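Local coordinates for protein LbaCas13a (C2c2) (Lachnospiraceae bacterium, PDB 5W1I) that probably serves as the CRISPR RNA-guided effector of a type VI system, processing its guide RNA and cleaving target RNA, at residues B[1308-1313]-B[1321-1326]; B[1210-1215]-B[1223-1228]. One frame throughout, in Å; residues are numbered along the deposited sequence.

Contact 1 of 2, residues B[1308-1313]-B[1321-1326]; sequences KMIGID and KEKECA. With nucleotides of chain A.
Lys1308 lays its aliphatic chain alongside that of Lys1323, the two pointing the same way, with Lys1308 CE 3.8 Å from Lys1323 CD. Another flank of the Lys1308 chain rests on Cys1325, whose CB lies 3.6 Å from Lys1308 CB. With CG tucked between the backbone N and the carbonyl carbon (chi1 70°) and the rest extended, the Lys1308 chain runs past the carbonyl of Glu1324 toward the first nucleotide of chain A. Ile1310 lies on the same face, its CD1 meeting Lys1323 CD at 3.5 Å. The backbones pair as an antiparallel ladder, the two arms of a beta hairpin: Lys1308 and Lys1323 make a hydrogen-bonded pair, joined by Lys1308 N to Lys1323 O (2.8 Å) and the reciprocal bond, Met1309 faces Glu1322 in a non-hydrogen-bonded pair, and Ile1310 N gives a bond to Lys1321 O while the return bond from Lys1321 N is weak. On the other face, the bent chain of Met1309 brings SD 3.9 Å from Glu1322 CB and sets its methyl over the carbonyl of Lys1321. The hairpin edge also touches RNA: Lys1323 NZ donates to O5' of A1 of chain A at 2.5 Å, Glu1324 CB packs against the base of A1, and Ala1326 CB approaches the ribose of A2 of chain A. A water accepts from both lysine ammonium groups, which stand 4.7 Å apart between Lys1308 NZ and Lys1323 NZ. Their like charges are probably offset by the anionic surroundings, since Lys1308 NZ forms salt bridges with Glu1238 and with Asp1271 of helix 1262-1273; that same Asp1271 accepts from the backbone N of Ala1326, tying the RNA-facing strand to the helix.

Contact 2 of 2, residues B[1210-1215]-B[1223-1228]; sequences GEFYRY and SDCYAS
A single carboxylate serves two segments at once: Asp1224 takes the phenol of Tyr1213 on OD2 and a backbone N-H of its own loop on OD1. Tyr1213 OH donates to the syn lone pair of OD2 at 2.9 Å, the acceptor lying in the plane of the ring at its edge, while ring and carboxylate planes stand 80° apart. Ala1227 N reaches OD1 at 3.0 Å from well above the carboxylate plane, which restrains the group's rotation. A leucine here would probably leave both the Tyr1213 hydroxyl and the Ala1227 N-H without their acceptor, weakening the tie between loop and helix. Beside this, Tyr1213 CE1 packs 3.6 Å from Tyr1226 CB, the rings meeting obliquely with planes at 37°. Swung out with CG anti to the backbone N (chi1 -176°), Phe1212 offers its ring edge to the loop: CE1 lies 3.7 Å from Tyr1226 N, and Cys1225 SG sits near the ring plane. Helix 1171-1178 also packs on Phe1212, and Gln1137 NE2 donates a hydrogen bond to the carbonyl O of Tyr1226. The carboxylate accepting from the N-H three residues on, just ahead of the type I turn from Cys1225 to Ser1228, is an Asx motif.

The two contacts follow one another in series, each pairing segments eight residues apart: contact 2 closes before contact 1 opens, and their centres lie 25 Å apart on the same side of the chain's centre, with nearest atoms about 14 Å apart. They share no helix or strand. Contact 2 folds the loop after helix 1205-1216 back onto that helix, about 19 Å from the bound nucleic acid at its nearest atom, whereas contact 1 joins strands 1297-1310 and 1321-1330 of a four-stranded antiparallel sheet. Between them the chain runs through mainly helical segments, including helices 1239-1250 and 1262-1273, which pack against the contact 1 hairpin. Contact 1 thus lies at the RNA, and contact 2 apart from it in a neighbouring part of the fold.

Contact 1 of 2, residues B[1308-1313]-B[1321-1326]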
# COMPACT_ATOMS: atom_id res chain seq x y z
N LYS B 1308 -14.14 4.72 -23.49
CA LYS B 1308 -14.25 5.78 -22.50
C LYS B 1308 -14.76 7.04 -23.20
O LYS B 1308 -14.57 7.21 -24.41
CB LYS B 1308 -12.91 6.08 -21.82
CG LYS B 1308 -11.89 6.75 -22.73
CD LYS B 1308 -10.61 7.10 -21.99
CE LYS B 1308 -9.51 7.50 -22.97
NZ LYS B 1308 -8.32 8.07 -22.28
N MET B 1309 -15.40 7.90 -22.43
CA MET B 1309 -15.92 9.16 -22.94
C MET B 1309 -14.94 10.29 -22.67
O MET B 1309 -14.24 10.30 -21.65
CB MET B 1309 -17.28 9.48 -22.31
CG MET B 1309 -18.37 8.46 -22.62
SD MET B 1309 -18.58 8.17 -24.39
CE MET B 1309 -19.24 9.75 -24.92
N ILE B 1310 -14.90 11.25 -23.59
CA ILE B 1310 -14.08 12.45 -23.45
C ILE B 1310 -15.02 13.63 -23.31
O ILE B 1310 -15.65 14.06 -24.29
CB ILE B 1310 -13.12 12.64 -24.64
CG1 ILE B 1310 -12.15 11.47 -24.74
CG2 ILE B 1310 -12.37 13.96 -24.51
CD1 ILE B 1310 -11.02 11.71 -25.71
N GLY B 1311 -15.14 14.16 -22.10
CA GLY B 1311 -16.04 15.25 -21.82
C GLY B 1311 -17.41 14.77 -21.39
O GLY B 1311 -17.77 13.60 -21.51
N ILE B 1312 -18.19 15.71 -20.86
CA ILE B 1312 -19.54 15.45 -20.39
C ILE B 1312 -20.50 16.28 -21.23
O ILE B 1312 -20.19 17.43 -21.57
CB ILE B 1312 -19.69 15.77 -18.89
CG1 ILE B 1312 -18.63 15.02 -18.07
CG2 ILE B 1312 -21.08 15.39 -18.39
CD1 ILE B 1312 -18.73 13.52 -18.17
N ASP B 1313 -21.65 15.71 -21.56
CA ASP B 1313 -22.63 16.42 -22.37
C ASP B 1313 -23.22 17.59 -21.58
O ASP B 1313 -23.46 17.48 -20.37
CB ASP B 1313 -23.74 15.48 -22.83
CG ASP B 1313 -23.28 14.50 -23.89
OD1 ASP B 1313 -22.50 14.91 -24.77
OD2 ASP B 1313 -23.70 13.33 -23.84
N LYS B 1321 -17.47 12.66 -26.74
CA LYS B 1321 -17.10 11.70 -27.78
C LYS B 1321 -16.48 10.46 -27.15
O LYS B 1321 -15.92 10.52 -26.05
CB LYS B 1321 -16.13 12.33 -28.78
CG LYS B 1321 -16.69 13.54 -29.50
CD LYS B 1321 -18.01 13.21 -30.18
CE LYS B 1321 -18.70 14.46 -30.71
NZ LYS B 1321 -17.89 15.15 -31.75
N GLU B 1322 -16.58 9.35 -27.86
CA GLU B 1322 -16.09 8.06 -27.38
C GLU B 1322 -14.71 7.77 -27.96
O GLU B 1322 -14.38 8.18 -29.08
CB GLU B 1322 -17.06 6.94 -27.75
CG GLU B 1322 -16.94 5.69 -26.89
CD GLU B 1322 -17.94 4.62 -27.27
OE1 GLU B 1322 -17.95 4.20 -28.45
OE2 GLU B 1322 -18.72 4.20 -26.40
N LYS B 1323 -13.91 7.03 -27.20
CA LYS B 1323 -12.53 6.75 -27.56
C LYS B 1323 -12.12 5.43 -26.91
O LYS B 1323 -12.68 5.04 -25.89
CB LYS B 1323 -11.60 7.90 -27.14
CG LYS B 1323 -10.14 7.54 -26.95
CD LYS B 1323 -9.30 8.74 -26.52
CE LYS B 1323 -7.90 8.66 -27.10
NZ LYS B 1323 -6.98 9.66 -26.48
N GLU B 1324 -11.15 4.75 -27.53
CA GLU B 1324 -10.63 3.52 -26.95
C GLU B 1324 -10.07 3.77 -25.55
O GLU B 1324 -9.57 4.85 -25.25
CB GLU B 1324 -9.54 2.93 -27.84
CG GLU B 1324 -9.97 2.64 -29.27
CD GLU B 1324 -9.51 3.71 -30.24
OE1 GLU B 1324 -9.50 4.90 -29.85
OE2 GLU B 1324 -9.15 3.37 -31.39
N CYS B 1325 -10.17 2.75 -24.71
CA CYS B 1325 -9.73 2.85 -23.32
C CYS B 1325 -9.06 1.54 -22.92
O CYS B 1325 -9.38 0.48 -23.46
CB CYS B 1325 -10.90 3.15 -22.38
SG CYS B 1325 -10.46 3.32 -20.64
N ALA B 1326 -8.12 1.64 -21.98
CA ALA B 1326 -7.51 0.44 -21.43
C ALA B 1326 -8.56 -0.38 -20.69
O ALA B 1326 -9.37 0.16 -19.93
CB ALA B 1326 -6.36 0.81 -20.49
O5' A A 1 -4.53 9.00 -26.68
C5' A A 1 -3.82 7.91 -26.11
C4' A A 1 -4.66 7.16 -25.11
O4' A A 1 -5.85 6.64 -25.76
C3' A A 1 -4.01 5.94 -24.48
O3' A A 1 -3.15 6.26 -23.40
C2' A A 1 -5.22 5.10 -24.06
O2' A A 1 -5.79 5.62 -22.87
C1' A A 1 -6.18 5.38 -25.22
N9 A A 1 -6.07 4.37 -26.29
C8 A A 1 -5.69 4.61 -27.59
N7 A A 1 -5.68 3.53 -28.35
C5 A A 1 -6.09 2.52 -27.49
C6 A A 1 -6.29 1.15 -27.68
N6 A A 1 -6.09 0.53 -28.85
N1 A A 1 -6.70 0.42 -26.62
C2 A A 1 -6.89 1.04 -25.45
N3 A A 1 -6.74 2.33 -25.15
C4 A A 1 -6.33 3.03 -26.22
P A A 2 -1.69 5.61 -23.31
OP1 A A 2 -0.97 6.27 -22.19
OP2 A A 2 -1.09 5.59 -24.66
O5' A A 2 -1.97 4.10 -22.89
C5' A A 2 -2.67 3.79 -21.69
C4' A A 2 -3.08 2.34 -21.67
O4' A A 2 -4.05 2.08 -22.72
C3' A A 2 -1.98 1.33 -21.93
O3' A A 2 -1.19 1.06 -20.78
C2' A A 2 -2.74 0.12 -22.44
O2' A A 2 -3.33 -0.59 -21.37
C1' A A 2 -3.85 0.79 -23.25
N9 A A 2 -3.48 0.92 -24.68
C8 A A 2 -3.03 2.04 -25.33
N7 A A 2 -2.79 1.84 -26.61
C5 A A 2 -3.10 0.50 -26.80
C6 A A 2 -3.05 -0.33 -27.93
N6 A A 2 -2.66 0.09 -29.14
N1 A A 2 -3.43 -1.62 -27.78
C2 A A 2 -3.82 -2.04 -26.57
N3 A A 2 -3.91 -1.36 -25.43
C4 A A 2 -3.53 -0.08 -25.62
O HOH W 1 -7.04 9.91 -23.88

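Contact 2 of 2, residues B[1210-1215]-B[1223-1228]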
# COMPACT_ATOMS: atom_id res chain seq x y z
N GLY B 1210 -15.63 26.34 -7.31
CA GLY B 1210 -16.38 27.42 -7.92
C GLY B 1210 -16.08 28.77 -7.31
O GLY B 1210 -16.08 29.79 -8.00
N GLU B 1211 -15.80 28.80 -6.00
CA GLU B 1211 -15.42 30.05 -5.36
C GLU B 1211 -14.02 30.49 -5.76
O GLU B 1211 -13.75 31.69 -5.86
CB GLU B 1211 -15.52 29.91 -3.84
CG GLU B 1211 -16.94 29.80 -3.32
CD GLU B 1211 -17.00 29.25 -1.90
OE1 GLU B 1211 -15.93 29.01 -1.31
OE2 GLU B 1211 -18.13 29.05 -1.39
N PHE B 1212 -13.12 29.53 -6.00
CA PHE B 1212 -11.78 29.88 -6.49
C PHE B 1212 -11.85 30.56 -7.85
O PHE B 1212 -11.15 31.54 -8.10
CB PHE B 1212 -10.90 28.64 -6.55
CG PHE B 1212 -9.47 28.92 -6.93
CD1 PHE B 1212 -9.09 28.96 -8.27
CD2 PHE B 1212 -8.51 29.14 -5.96
CE1 PHE B 1212 -7.78 29.22 -8.62
CE2 PHE B 1212 -7.20 29.40 -6.31
CZ PHE B 1212 -6.83 29.44 -7.64
N TYR B 1213 -12.70 30.04 -8.75
CA TYR B 1213 -12.88 30.68 -10.05
C TYR B 1213 -13.42 32.10 -9.89
O TYR B 1213 -13.01 33.01 -10.61
CB TYR B 1213 -13.81 29.85 -10.92
CG TYR B 1213 -13.12 28.75 -11.69
CD1 TYR B 1213 -12.84 27.53 -11.10
CD2 TYR B 1213 -12.75 28.94 -13.02
CE1 TYR B 1213 -12.20 26.52 -11.80
CE2 TYR B 1213 -12.11 27.94 -13.73
CZ TYR B 1213 -11.84 26.73 -13.12
OH TYR B 1213 -11.21 25.73 -13.83
N ARG B 1214 -14.34 32.30 -8.94
CA ARG B 1214 -14.85 33.64 -8.67
C ARG B 1214 -13.75 34.54 -8.13
O ARG B 1214 -13.77 35.76 -8.37
CB ARG B 1214 -16.01 33.56 -7.68
CG ARG B 1214 -17.24 32.84 -8.21
CD ARG B 1214 -17.91 33.62 -9.33
NE ARG B 1214 -18.25 34.97 -8.89
CZ ARG B 1214 -18.75 35.92 -9.68
NH1 ARG B 1214 -18.96 35.67 -10.97
NH2 ARG B 1214 -19.03 37.12 -9.19
N TYR B 1215 -12.78 33.98 -7.40
CA TYR B 1215 -11.64 34.76 -6.94
C TYR B 1215 -10.65 35.02 -8.07
O TYR B 1215 -10.06 36.11 -8.14
CB TYR B 1215 -10.96 34.05 -5.77
CG TYR B 1215 -9.47 34.30 -5.68
CD1 TYR B 1215 -8.97 35.53 -5.25
CD2 TYR B 1215 -8.55 33.30 -5.99
CE1 TYR B 1215 -7.61 35.76 -5.16
CE2 TYR B 1215 -7.19 33.52 -5.90
CZ TYR B 1215 -6.73 34.75 -5.48
OH TYR B 1215 -5.37 34.98 -5.39
N SER B 1223 -5.61 31.91 -18.79
CA SER B 1223 -6.93 32.49 -18.59
C SER B 1223 -7.73 31.70 -17.55
O SER B 1223 -8.74 32.17 -17.03
CB SER B 1223 -7.70 32.54 -19.91
OG SER B 1223 -9.04 32.97 -19.71
N ASP B 1224 -7.25 30.49 -17.25
CA ASP B 1224 -7.84 29.63 -16.23
C ASP B 1224 -6.76 29.35 -15.19
O ASP B 1224 -5.93 28.45 -15.38
CB ASP B 1224 -8.39 28.34 -16.85
CG ASP B 1224 -9.25 27.54 -15.88
OD1 ASP B 1224 -8.95 27.51 -14.67
OD2 ASP B 1224 -10.23 26.92 -16.34
N CYS B 1225 -6.77 30.12 -14.10
CA CYS B 1225 -5.73 29.98 -13.08
C CYS B 1225 -5.80 28.63 -12.39
O CYS B 1225 -4.76 28.03 -12.09
CB CYS B 1225 -5.86 31.11 -12.06
SG CYS B 1225 -4.60 31.08 -10.77
N TYR B 1226 -7.01 28.13 -12.12
CA TYR B 1226 -7.15 26.81 -11.51
C TYR B 1226 -6.51 25.73 -12.37
O TYR B 1226 -5.79 24.86 -11.86
CB TYR B 1226 -8.64 26.51 -11.29
CG TYR B 1226 -8.93 25.13 -10.75
CD1 TYR B 1226 -9.00 24.89 -9.38
CD2 TYR B 1226 -9.15 24.06 -11.61
CE1 TYR B 1226 -9.27 23.63 -8.88
CE2 TYR B 1226 -9.42 22.79 -11.12
CZ TYR B 1226 -9.48 22.59 -9.76
OH TYR B 1226 -9.75 21.33 -9.28
N ALA B 1227 -6.75 25.77 -13.68
CA ALA B 1227 -6.25 24.76 -14.60
C ALA B 1227 -4.89 25.12 -15.19
O ALA B 1227 -4.41 24.41 -16.08
CB ALA B 1227 -7.26 24.53 -15.73
N SER B 1228 -4.25 26.18 -14.71
CA SER B 1228 -2.96 26.59 -15.25
C SER B 1228 -1.91 25.52 -14.98
O SER B 1228 -1.72 25.08 -13.84
CB SER B 1228 -2.53 27.92 -14.63
OG SER B 1228 -1.33 28.39 -15.23